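Local coordinates for protein packaging enzyme P4 (Pseudomonas phage phi6, PDB 4BLO) that hydrolyses nucleoside triphosphates as a hexameric RecA-like packaging enzyme of a double-stranded RNA phage, probably to drive RNA into the viral procapsid, at residues T34-V48 with I64-T77. Residues are numbered along the deposited sequence; the frame is centred on the assembly and turned at random.
Sequences TAINTVVIKTYIAAV and IRPSVLLKDTAIFT
Y44 reaches from helix 38-54 to I64, the loop residue before the N-cap R65 of helix 66-69, its OH donating a hydrogen bond to I64 O at 2.6 Å. The acceptor lies at the ring's edge and the hydroxyl in the carbonyl plane (C=O...O angle 157°), so the bond fixes the ring's outer end. With CG anti to the backbone N (chi1 178°), the ring stands out from the helix and leans toward its C-terminal end, bringing the OH to this carbonyl. V48 CG2 covers one ring face, offset toward the rim, and L69 CD1 lies 3.8 Å from both V48 CG2 and Y44 CE1. L70 lies roughly perpendicular to Y44 and splits its branches: CD1 approaches ring atom CD1, while CD2 packs 3.8 Å from T43 CG2.

At the other end the backbones form a single beta bridge, I36 with F76. N37 N donates to I75 O at 2.6 Å, nearly straight (176°) and in the carbonyl plane; T77 N donates to A35 O at 3.2 Å, and the two bonds flank the bridged pair as in antiparallel strands. I36 and F76 lie alongside each other, ends in a common direction, with I36 CG1 3.6 Å from F76 CE1, while I75 CG2 sits over the centre of one ring face. I75 sends its CD1 to I41 CD1 at 3.7 Å, linking the bridge to the helix. Between the two ends, V40 CG2 packs against the A74 carbonyl and CG1 near L70 CD1.

Residues 64-77, a short helix followed by an irregular loop, thus run back along helix 38-54 in the opposite direction. Helix 7-22 packs against I41 and I45, helix 167-179 touches Y44, P66 and F76, and strand 34-35 pairs antiparallel with strand 26-27. L93 of a neighbouring subunit packs on T34 and F76.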
loop_
_atom_site.group_PDB
_atom_site.type_symbol
_atom_site.label_atom_id
_atom_site.label_comp_id
_atom_site.label_asym_id
_atom_site.label_seq_id
_atom_site.Cartn_x
_atom_site.Cartn_y
_atom_site.Cartn_z
ATOM N N THR L 34 -7.207 -22.319 -7.424
ATOM C CA THR L 34 -8.616 -22.597 -7.711
ATOM C C THR L 34 -8.707 -23.629 -8.822
ATOM O O THR L 34 -8.168 -23.416 -9.911
ATOM C CB THR L 34 -9.418 -21.313 -8.064
ATOM O OG1 THR L 34 -9.029 -20.244 -7.201
ATOM C CG2 THR L 34 -10.912 -21.522 -7.941
ATOM N N ALA L 35 -9.428 -24.729 -8.548
ATOM C CA ALA L 35 -9.644 -25.826 -9.484
ATOM C C ALA L 35 -10.511 -25.403 -10.669
ATOM O O ALA L 35 -11.412 -24.572 -10.514
ATOM C CB ALA L 35 -10.290 -26.994 -8.757
ATOM N N ILE L 36 -10.237 -25.987 -11.845
ATOM C CA ILE L 36 -10.991 -25.753 -13.072
ATOM C C ILE L 36 -11.940 -26.936 -13.270
ATOM O O ILE L 36 -11.483 -28.080 -13.346
ATOM C CB ILE L 36 -10.050 -25.517 -14.302
ATOM C CG1 ILE L 36 -9.388 -24.127 -14.223
ATOM C CG2 ILE L 36 -10.817 -25.668 -15.631
ATOM C CD1 ILE L 36 -8.182 -23.926 -15.094
ATOM N N ASN L 37 -13.261 -26.655 -13.362
ATOM C CA ASN L 37 -14.264 -27.691 -13.591
ATOM C C ASN L 37 -14.282 -28.036 -15.071
ATOM O O ASN L 37 -14.823 -27.302 -15.903
ATOM C CB ASN L 37 -15.655 -27.310 -13.068
ATOM C CG ASN L 37 -16.640 -28.466 -13.021
ATOM O OD1 ASN L 37 -17.855 -28.260 -13.007
ATOM N ND2 ASN L 37 -16.152 -29.716 -12.964
ATOM N N THR L 38 -13.626 -29.155 -15.378
ATOM C CA THR L 38 -13.435 -29.755 -16.689
ATOM C C THR L 38 -14.796 -30.073 -17.345
ATOM O O THR L 38 -14.943 -29.854 -18.550
ATOM C CB THR L 38 -12.517 -30.981 -16.482
ATOM O OG1 THR L 38 -11.191 -30.617 -16.844
ATOM C CG2 THR L 38 -12.958 -32.245 -17.223
ATOM N N VAL L 39 -15.778 -30.560 -16.544
ATOM C CA VAL L 39 -17.129 -30.980 -16.953
ATOM C C VAL L 39 -17.807 -29.897 -17.807
ATOM O O VAL L 39 -18.361 -30.210 -18.861
ATOM C CB VAL L 39 -18.000 -31.354 -15.723
ATOM C CG1 VAL L 39 -19.399 -31.804 -16.133
ATOM C CG2 VAL L 39 -17.322 -32.427 -14.879
ATOM N N VAL L 40 -17.724 -28.633 -17.363
ATOM C CA VAL L 40 -18.306 -27.459 -18.023
ATOM C C VAL L 40 -17.784 -27.352 -19.478
ATOM O O VAL L 40 -18.595 -27.145 -20.385
ATOM C CB VAL L 40 -18.031 -26.165 -17.192
ATOM C CG1 VAL L 40 -18.674 -24.935 -17.822
ATOM C CG2 VAL L 40 -18.514 -26.326 -15.755
ATOM N N ILE L 41 -16.452 -27.544 -19.693
ATOM C CA ILE L 41 -15.804 -27.476 -21.017
ATOM C C ILE L 41 -16.363 -28.603 -21.903
ATOM O O ILE L 41 -16.724 -28.346 -23.061
ATOM C CB ILE L 41 -14.248 -27.500 -20.930
ATOM C CG1 ILE L 41 -13.713 -26.380 -19.999
ATOM C CG2 ILE L 41 -13.621 -27.372 -22.314
ATOM C CD1 ILE L 41 -12.513 -26.750 -19.211
ATOM N N LYS L 42 -16.481 -29.830 -21.340
ATOM C CA LYS L 42 -17.039 -30.995 -22.044
ATOM C C LYS L 42 -18.488 -30.720 -22.480
ATOM O O LYS L 42 -18.841 -30.968 -23.633
ATOM C CB LYS L 42 -16.985 -32.261 -21.169
ATOM C CG LYS L 42 -15.585 -32.792 -20.871
ATOM C CD LYS L 42 -15.595 -34.241 -20.360
ATOM C CE LYS L 42 -16.136 -34.396 -18.954
ATOM N NZ LYS L 42 -16.115 -35.814 -18.516
ATOM N N THR L 43 -19.296 -30.161 -21.555
ATOM C CA THR L 43 -20.700 -29.801 -21.762
ATOM C C THR L 43 -20.814 -28.773 -22.894
ATOM O O THR L 43 -21.715 -28.885 -23.730
ATOM C CB THR L 43 -21.319 -29.288 -20.446
ATOM O OG1 THR L 43 -20.988 -30.191 -19.383
ATOM C CG2 THR L 43 -22.832 -29.142 -20.535
ATOM N N TYR L 44 -19.879 -27.797 -22.931
ATOM C CA TYR L 44 -19.818 -26.766 -23.969
ATOM C C TYR L 44 -19.548 -27.409 -25.332
ATOM O O TYR L 44 -20.269 -27.100 -26.275
ATOM C CB TYR L 44 -18.748 -25.711 -23.639
ATOM C CG TYR L 44 -18.587 -24.639 -24.697
ATOM C CD1 TYR L 44 -19.509 -23.601 -24.813
ATOM C CD2 TYR L 44 -17.481 -24.628 -25.543
ATOM C CE1 TYR L 44 -19.367 -22.611 -25.786
ATOM C CE2 TYR L 44 -17.322 -23.636 -26.516
ATOM C CZ TYR L 44 -18.269 -22.630 -26.636
ATOM O OH TYR L 44 -18.117 -21.644 -27.586
ATOM N N ILE L 45 -18.544 -28.322 -25.422
ATOM C CA ILE L 45 -18.177 -29.029 -26.661
ATOM C C ILE L 45 -19.415 -29.763 -27.220
ATOM O O ILE L 45 -19.746 -29.574 -28.394
ATOM C CB ILE L 45 -16.960 -29.984 -26.455
ATOM C CG1 ILE L 45 -15.671 -29.180 -26.170
ATOM C CG2 ILE L 45 -16.763 -30.919 -27.669
ATOM C CD1 ILE L 45 -14.563 -29.950 -25.458
ATOM N N ALA L 46 -20.124 -30.533 -26.358
ATOM C CA ALA L 46 -21.346 -31.275 -26.701
ATOM C C ALA L 46 -22.450 -30.351 -27.260
ATOM O O ALA L 46 -23.094 -30.699 -28.249
ATOM C CB ALA L 46 -21.855 -32.017 -25.478
ATOM N N ALA L 47 -22.631 -29.167 -26.649
ATOM C CA ALA L 47 -23.616 -28.168 -27.056
ATOM C C ALA L 47 -23.278 -27.567 -28.430
ATOM O O ALA L 47 -24.194 -27.360 -29.239
ATOM C CB ALA L 47 -23.710 -27.066 -26.010
ATOM N N VAL L 48 -21.970 -27.308 -28.692
ATOM C CA VAL L 48 -21.453 -26.741 -29.946
ATOM C C VAL L 48 -21.668 -27.752 -31.080
ATOM O O VAL L 48 -22.203 -27.377 -32.132
ATOM C CB VAL L 48 -19.965 -26.308 -29.817
ATOM C CG1 VAL L 48 -19.328 -26.032 -31.178
ATOM C CG2 VAL L 48 -19.835 -25.087 -28.920
ATOM N N ILE L 64 -22.667 -19.585 -30.546
ATOM C CA ILE L 64 -21.791 -20.461 -29.756
ATOM C C ILE L 64 -21.232 -19.757 -28.504
ATOM O O ILE L 64 -20.299 -20.285 -27.896
ATOM C CB ILE L 64 -20.658 -21.107 -30.599
ATOM C CG1 ILE L 64 -19.727 -20.050 -31.258
ATOM C CG2 ILE L 64 -21.253 -22.075 -31.611
ATOM C CD1 ILE L 64 -18.370 -20.529 -31.634
ATOM N N ARG L 65 -21.804 -18.612 -28.083
ATOM C CA ARG L 65 -21.317 -17.948 -26.871
ATOM C C ARG L 65 -21.781 -18.780 -25.635
ATOM O O ARG L 65 -22.888 -19.336 -25.665
ATOM C CB ARG L 65 -21.716 -16.457 -26.821
ATOM C CG ARG L 65 -23.154 -16.165 -26.444
ATOM C CD ARG L 65 -23.770 -15.105 -27.322
ATOM N NE ARG L 65 -23.181 -13.778 -27.143
ATOM C CZ ARG L 65 -23.815 -12.649 -27.442
ATOM N NH1 ARG L 65 -25.053 -12.682 -27.924
ATOM N NH2 ARG L 65 -23.222 -11.475 -27.245
ATOM N N PRO L 66 -20.910 -18.990 -24.610
ATOM C CA PRO L 66 -21.276 -19.891 -23.493
ATOM C C PRO L 66 -22.525 -19.492 -22.718
ATOM O O PRO L 66 -23.251 -20.380 -22.275
ATOM C CB PRO L 66 -20.054 -19.837 -22.577
ATOM C CG PRO L 66 -18.946 -19.416 -23.446
ATOM C CD PRO L 66 -19.533 -18.481 -24.447
ATOM N N SER L 67 -22.782 -18.164 -22.568
ATOM C CA SER L 67 -23.946 -17.611 -21.851
ATOM C C SER L 67 -25.286 -18.071 -22.466
ATOM O O SER L 67 -26.288 -18.151 -21.756
ATOM C CB SER L 67 -23.882 -16.087 -21.828
ATOM O OG SER L 67 -23.889 -15.539 -23.134
ATOM N N VAL L 68 -25.275 -18.394 -23.773
ATOM C CA VAL L 68 -26.426 -18.838 -24.548
ATOM C C VAL L 68 -26.547 -20.379 -24.496
ATOM O O VAL L 68 -27.665 -20.894 -24.337
ATOM C CB VAL L 68 -26.308 -18.280 -26.001
ATOM C CG1 VAL L 68 -26.950 -19.189 -27.043
ATOM C CG2 VAL L 68 -26.877 -16.868 -26.088
ATOM N N LEU L 69 -25.403 -21.101 -24.614
ATOM C CA LEU L 69 -25.370 -22.571 -24.662
ATOM C C LEU L 69 -25.419 -23.251 -23.287
ATOM O O LEU L 69 -25.994 -24.337 -23.190
ATOM C CB LEU L 69 -24.137 -23.079 -25.426
ATOM C CG LEU L 69 -23.996 -22.664 -26.899
ATOM C CD1 LEU L 69 -22.699 -23.138 -27.453
ATOM C CD2 LEU L 69 -25.122 -23.215 -27.765
ATOM N N LEU L 70 -24.816 -22.646 -22.240
ATOM C CA LEU L 70 -24.767 -23.249 -20.894
ATOM C C LEU L 70 -25.628 -22.490 -19.883
ATOM O O LEU L 70 -25.689 -21.260 -19.952
ATOM C CB LEU L 70 -23.314 -23.310 -20.384
ATOM C CG LEU L 70 -22.263 -23.906 -21.326
ATOM C CD1 LEU L 70 -20.896 -23.325 -21.042
ATOM C CD2 LEU L 70 -22.244 -25.428 -21.257
ATOM N N LYS L 71 -26.273 -23.215 -18.933
ATOM C CA LYS L 71 -27.107 -22.593 -17.888
ATOM C C LYS L 71 -26.232 -21.802 -16.898
ATOM O O LYS L 71 -26.627 -20.719 -16.453
ATOM C CB LYS L 71 -27.976 -23.626 -17.156
ATOM C CG LYS L 71 -29.350 -23.808 -17.808
ATOM C CD LYS L 71 -30.434 -24.113 -16.777
ATOM C CE LYS L 71 -31.810 -24.232 -17.393
ATOM N NZ LYS L 71 -32.857 -24.529 -16.378
ATOM N N ASP L 72 -25.029 -22.333 -16.605
ATOM C CA ASP L 72 -24.016 -21.684 -15.777
ATOM C C ASP L 72 -22.653 -21.746 -16.486
ATOM O O ASP L 72 -22.233 -22.805 -16.960
ATOM C CB ASP L 72 -23.955 -22.280 -14.361
ATOM C CG ASP L 72 -22.996 -21.561 -13.416
ATOM O OD1 ASP L 72 -23.017 -20.316 -13.388
ATOM O OD2 ASP L 72 -22.248 -22.254 -12.678
ATOM N N THR L 73 -21.992 -20.584 -16.564
ATOM C CA THR L 73 -20.717 -20.336 -17.237
ATOM C C THR L 73 -19.478 -20.445 -16.292
ATOM O O THR L 73 -18.363 -20.197 -16.737
ATOM C CB THR L 73 -20.766 -18.929 -17.885
ATOM O OG1 THR L 73 -21.152 -17.975 -16.892
ATOM C CG2 THR L 73 -21.733 -18.839 -19.068
ATOM N N ALA L 74 -19.669 -20.840 -15.023
ATOM C CA ALA L 74 -18.574 -20.959 -14.050
ATOM C C ALA L 74 -17.626 -22.128 -14.365
ATOM O O ALA L 74 -18.093 -23.227 -14.647
ATOM C CB ALA L 74 -19.141 -21.107 -12.652
ATOM N N ILE L 75 -16.298 -21.868 -14.362
ATOM C CA ILE L 75 -15.250 -22.863 -14.605
ATOM C C ILE L 75 -14.467 -23.078 -13.293
ATOM O O ILE L 75 -13.995 -24.184 -13.027
ATOM C CB ILE L 75 -14.333 -22.449 -15.809
ATOM C CG1 ILE L 75 -13.952 -23.651 -16.690
ATOM C CG2 ILE L 75 -13.098 -21.611 -15.404
ATOM C CD1 ILE L 75 -13.064 -23.309 -17.931
ATOM N N PHE L 76 -14.346 -22.019 -12.469
ATOM C CA PHE L 76 -13.616 -22.062 -11.207
ATOM C C PHE L 76 -14.553 -22.455 -10.068
ATOM O O PHE L 76 -15.635 -21.879 -9.926
ATOM C CB PHE L 76 -12.927 -20.719 -10.934
ATOM C CG PHE L 76 -11.864 -20.349 -11.940
ATOM C CD1 PHE L 76 -10.698 -21.100 -12.055
ATOM C CD2 PHE L 76 -12.011 -19.232 -12.747
ATOM C CE1 PHE L 76 -9.716 -20.752 -12.986
ATOM C CE2 PHE L 76 -11.034 -18.883 -13.683
ATOM C CZ PHE L 76 -9.891 -19.642 -13.793
ATOM N N THR L 77 -14.142 -23.476 -9.286
ATOM C CA THR L 77 -14.921 -24.027 -8.172
ATOM C C THR L 77 -14.137 -23.908 -6.866
ATOM O O THR L 77 -12.998 -24.361 -6.785
ATOM C CB THR L 77 -15.326 -25.490 -8.463
ATOM O OG1 THR L 77 -14.155 -26.252 -8.764
ATOM C CG2 THR L 77 -16.338 -25.603 -9.598
#